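Local coordinates for protein piwi (Drosophila melanogaster, PDB 6KR6) that binds piRNAs directly and, in complex with them, represses transposable elements and governs their methylation, at residues W445-Q451 / P478-Y484. Residues are numbered along the deposited sequence; the frame is centred on the assembly and turned at random.
Sequences WAVIAPQ and PQEFIIY. With HG (mercury (II) ion), chain H.
Strands 446-450 and 479-483 pair in parallel within a beta-alpha-beta unit whose crossover is helix 454-471. Their axes run 24° apart, and six backbone hydrogen bonds, the donor alternating between the segments, run from Gln479 N to Trp445 O (2.9 Å) through to Gln451 N to Ile483 O (2.9 Å). At the start, Pro478 places CB over one face of the Trp445 indole, 3.6 Å from the centroid of the five-membered ring and 17° off its normal, a CH-pi contact. Trp445 chi1 of 59° sets CG between backbone N and carbonyl carbon, swinging the indole alongside the proline, while Trp445 NE1 donates a hydrogen bond to Arg476 O. With an alanine here in place of the indole, Pro478 CB would probably lose the aromatic face it packs on, and Arg476 O its NE1 donor. Pro478 CG also reaches Val447 CG2 at 3.6 Å. Val447 and Ala449 face helix 454-471; the other sheet face carries Ala446, Ile448, Gln479 and Phe481, with Ile448 CG1 3.6 Å from Phe481 CB. From the extended Gln479 side chain, OE1 binds mercury at 2.7 Å, with Cys498 and Ser501 completing the site. Helices 454-471 and 488-499 pack on opposite faces of this four-stranded parallel sheet, 479-483 at one border, an alpha/beta layering characteristic of the Argonaute MID domain.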
ATOM      1  N   TRP A 445     -27.766 -17.873 -22.600  1.00 93.99           N
ATOM      2  CA  TRP A 445     -27.564 -17.435 -21.224  1.00 90.73           C
ATOM      3  C   TRP A 445     -28.914 -17.439 -20.516  1.00 83.98           C
ATOM      4  O   TRP A 445     -29.957 -17.697 -21.124  1.00 88.89           O
ATOM      5  CB  TRP A 445     -26.877 -16.062 -21.162  1.00 87.80           C
ATOM      6  CG  TRP A 445     -27.599 -14.937 -21.850  1.00 90.05           C
ATOM      7  CD1 TRP A 445     -27.983 -14.886 -23.157  1.00 92.98           C
ATOM      8  CD2 TRP A 445     -27.984 -13.680 -21.272  1.00 96.49           C
ATOM      9  NE1 TRP A 445     -28.599 -13.690 -23.426  1.00 90.05           N
ATOM     10  CE2 TRP A 445     -28.612 -12.930 -22.287  1.00 93.47           C
ATOM     11  CE3 TRP A 445     -27.868 -13.122 -19.995  1.00 91.65           C
ATOM     12  CZ2 TRP A 445     -29.122 -11.653 -22.064  1.00 85.18           C
ATOM     13  CZ3 TRP A 445     -28.374 -11.851 -19.777  1.00 89.32           C
ATOM     14  CH2 TRP A 445     -28.995 -11.133 -20.807  1.00 90.08           C
ATOM     15  N   ALA A 446     -28.885 -17.167 -19.215  1.00 83.68           N
ATOM     16  CA  ALA A 446     -30.086 -17.203 -18.393  1.00 94.23           C
ATOM     17  C   ALA A 446     -30.131 -15.974 -17.499  1.00 93.24           C
ATOM     18  O   ALA A 446     -29.108 -15.344 -17.220  1.00 86.86           O
ATOM     19  CB  ALA A 446     -30.145 -18.478 -17.540  1.00 90.98           C
ATOM     20  N   VAL A 447     -31.338 -15.636 -17.052  1.00 91.82           N
ATOM     21  CA  VAL A 447     -31.558 -14.528 -16.133  1.00 91.50           C
ATOM     22  C   VAL A 447     -32.473 -15.016 -15.020  1.00 94.70           C
ATOM     23  O   VAL A 447     -33.606 -15.439 -15.284  1.00102.53           O
ATOM     24  CB  VAL A 447     -32.165 -13.301 -16.830  1.00 90.86           C
ATOM     25  CG1 VAL A 447     -32.653 -12.312 -15.798  1.00 94.66           C
ATOM     26  CG2 VAL A 447     -31.138 -12.651 -17.739  1.00 93.39           C
ATOM     27  N   ILE A 448     -31.982 -14.949 -13.783  1.00 97.73           N
ATOM     28  CA  ILE A 448     -32.708 -15.383 -12.595  1.00103.93           C
ATOM     29  C   ILE A 448     -33.136 -14.145 -11.819  1.00110.41           C
ATOM     30  O   ILE A 448     -32.305 -13.285 -11.502  1.00109.35           O
ATOM     31  CB  ILE A 448     -31.849 -16.311 -11.720  1.00102.23           C
ATOM     32  CG1 ILE A 448     -31.350 -17.502 -12.541  1.00105.01           C
ATOM     33  CG2 ILE A 448     -32.632 -16.783 -10.506  1.00 99.31           C
ATOM     34  CD1 ILE A 448     -30.460 -18.447 -11.770  1.00105.53           C
ATOM     35  N   ALA A 449     -34.426 -14.060 -11.511  1.00113.83           N
ATOM     36  CA  ALA A 449     -34.982 -12.893 -10.838  1.00111.78           C
ATOM     37  C   ALA A 449     -36.262 -13.310 -10.130  1.00113.62           C
ATOM     38  O   ALA A 449     -36.880 -14.313 -10.502  1.00116.87           O
ATOM     39  CB  ALA A 449     -35.257 -11.757 -11.836  1.00112.49           C
ATOM     40  N   PRO A 450     -36.681 -12.573  -9.104  1.00110.49           N
ATOM     41  CA  PRO A 450     -37.954 -12.882  -8.448  1.00117.18           C
ATOM     42  C   PRO A 450     -39.129 -12.253  -9.183  1.00121.41           C
ATOM     43  O   PRO A 450     -38.983 -11.321  -9.975  1.00120.14           O
ATOM     44  CB  PRO A 450     -37.792 -12.288  -7.043  1.00113.53           C
ATOM     45  CG  PRO A 450     -36.657 -11.303  -7.138  1.00105.14           C
ATOM     46  CD  PRO A 450     -36.022 -11.404  -8.498  1.00107.42           C
ATOM     47  N   GLN A 451     -40.318 -12.791  -8.896  1.00123.11           N
ATOM     48  CA  GLN A 451     -41.522 -12.371  -9.609  1.00119.07           C
ATOM     49  C   GLN A 451     -41.847 -10.903  -9.366  1.00113.68           C
ATOM     50  O   GLN A 451     -42.442 -10.247 -10.230  1.00100.87           O
ATOM     51  CB  GLN A 451     -42.703 -13.255  -9.200  1.00116.83           C
ATOM     52  CG  GLN A 451     -43.998 -12.954  -9.937  1.00123.49           C
ATOM     53  CD  GLN A 451     -45.123 -13.891  -9.548  1.00135.17           C
ATOM     54  OE1 GLN A 451     -44.898 -14.917  -8.906  1.00138.56           O
ATOM     55  NE2 GLN A 451     -46.345 -13.542  -9.934  1.00125.32           N
ATOM     56  N   PRO A 478     -32.532 -14.258 -23.207  1.00 94.87           N
ATOM     57  CA  PRO A 478     -32.038 -15.272 -22.271  1.00103.23           C
ATOM     58  C   PRO A 478     -33.161 -16.194 -21.809  1.00104.27           C
ATOM     59  O   PRO A 478     -34.316 -16.065 -22.211  1.00 96.21           O
ATOM     60  CB  PRO A 478     -31.497 -14.430 -21.114  1.00 94.43           C
ATOM     61  CG  PRO A 478     -32.366 -13.220 -21.119  1.00 93.49           C
ATOM     62  CD  PRO A 478     -32.681 -12.940 -22.565  1.00 97.24           C
ATOM     63  N   GLN A 479     -32.797 -17.136 -20.940  1.00107.40           N
ATOM     64  CA  GLN A 479     -33.764 -18.044 -20.338  1.00106.66           C
ATOM     65  C   GLN A 479     -34.374 -17.401 -19.100  1.00110.55           C
ATOM     66  O   GLN A 479     -33.654 -16.989 -18.184  1.00108.14           O
ATOM     67  CB  GLN A 479     -33.117 -19.379 -19.970  1.00108.11           C
ATOM     68  CG  GLN A 479     -34.093 -20.360 -19.330  1.00112.33           C
ATOM     69  CD  GLN A 479     -33.447 -21.675 -18.946  1.00123.20           C
ATOM     70  OE1 GLN A 479     -32.233 -21.840 -19.061  1.00127.53           O
ATOM     71  NE2 GLN A 479     -34.257 -22.621 -18.488  1.00129.89           N
ATOM     72  N   GLU A 480     -35.699 -17.327 -19.081  1.00115.95           N
ATOM     73  CA  GLU A 480     -36.431 -16.753 -17.961  1.00114.30           C
ATOM     74  C   GLU A 480     -36.399 -17.711 -16.774  1.00108.12           C
ATOM     75  O   GLU A 480     -36.833 -18.862 -16.889  1.00115.49           O
ATOM     76  CB  GLU A 480     -37.867 -16.466 -18.401  1.00120.49           C
ATOM     77  CG  GLU A 480     -38.789 -15.891 -17.348  1.00123.19           C
ATOM     78  CD  GLU A 480     -40.171 -15.581 -17.904  1.00127.02           C
ATOM     79  OE1 GLU A 480     -40.261 -15.159 -19.076  1.00118.77           O
ATOM     80  OE2 GLU A 480     -41.168 -15.766 -17.174  1.00122.46           O
ATOM     81  N   PHE A 481     -35.884 -17.247 -15.631  1.00102.20           N
ATOM     82  CA  PHE A 481     -35.848 -18.034 -14.397  1.00112.46           C
ATOM     83  C   PHE A 481     -36.442 -17.166 -13.291  1.00118.06           C
ATOM     84  O   PHE A 481     -35.721 -16.463 -12.575  1.00114.57           O
ATOM     85  CB  PHE A 481     -34.429 -18.488 -14.070  1.00109.75           C
ATOM     86  CG  PHE A 481     -34.233 -19.976 -14.158  1.00116.85           C
ATOM     87  CD1 PHE A 481     -34.362 -20.772 -13.034  1.00118.41           C
ATOM     88  CD2 PHE A 481     -33.924 -20.577 -15.368  1.00114.25           C
ATOM     89  CE1 PHE A 481     -34.184 -22.142 -13.110  1.00119.08           C
ATOM     90  CE2 PHE A 481     -33.747 -21.945 -15.453  1.00114.02           C
ATOM     91  CZ  PHE A 481     -33.877 -22.729 -14.323  1.00118.17           C
ATOM     92  N   ILE A 482     -37.762 -17.218 -13.158  1.00121.80           N
ATOM     93  CA  ILE A 482     -38.492 -16.411 -12.191  1.00120.54           C
ATOM     94  C   ILE A 482     -38.727 -17.249 -10.945  1.00129.66           C
ATOM     95  O   ILE A 482     -39.404 -18.284 -10.996  1.00134.67           O
ATOM     96  CB  ILE A 482     -39.817 -15.898 -12.774  1.00120.66           C
ATOM     97  CG1 ILE A 482     -39.553 -15.043 -14.013  1.00116.72           C
ATOM     98  CG2 ILE A 482     -40.584 -15.109 -11.732  1.00126.16           C
ATOM     99  CD1 ILE A 482     -38.545 -13.936 -13.794  1.00114.70           C
ATOM    100  N   ILE A 483     -38.161 -16.805  -9.832  1.00124.66           N
ATOM    101  CA  ILE A 483     -38.371 -17.435  -8.548  1.00125.46           C
ATOM    102  C   ILE A 483     -39.420 -16.641  -7.778  1.00130.97           C
ATOM    103  O   ILE A 483     -39.856 -15.572  -8.195  1.00128.14           O
ATOM    104  CB  ILE A 483     -37.054 -17.563  -7.747  1.00120.20           C
ATOM    105  CG1 ILE A 483     -36.401 -16.192  -7.569  1.00114.33           C
ATOM    106  CG2 ILE A 483     -36.101 -18.523  -8.442  1.00123.92           C
ATOM    107  CD1 ILE A 483     -35.081 -16.234  -6.828  1.00113.38           C
ATOM    108  N   TYR A 484     -39.835 -17.177  -6.631  1.00132.35           N
ATOM    109  CA  TYR A 484     -40.878 -16.570  -5.813  1.00127.62           C
ATOM    110  C   TYR A 484     -40.296 -15.732  -4.679  1.00122.53           C
ATOM    111  O   TYR A 484     -40.575 -14.533  -4.582  1.00122.48           O
ATOM    112  CB  TYR A 484     -41.803 -17.666  -5.265  1.00133.47           C
ATOM    113  CG  TYR A 484     -42.382 -18.549  -6.345  1.00145.11           C
ATOM    114  CD1 TYR A 484     -42.833 -18.004  -7.541  1.00143.91           C
ATOM    115  CD2 TYR A 484     -42.460 -19.926  -6.181  1.00143.93           C
ATOM    116  CE1 TYR A 484     -43.357 -18.804  -8.538  1.00143.24           C
ATOM    117  CE2 TYR A 484     -42.982 -20.736  -7.175  1.00139.10           C
ATOM    118  CZ  TYR A 484     -43.430 -20.168  -8.351  1.00146.12           C
ATOM    119  OH  TYR A 484     -43.951 -20.967  -9.341  1.00162.14           O
TER
HETATM  120 HG    HG H 906     -29.575 -21.621 -18.431  0.70117.24          HG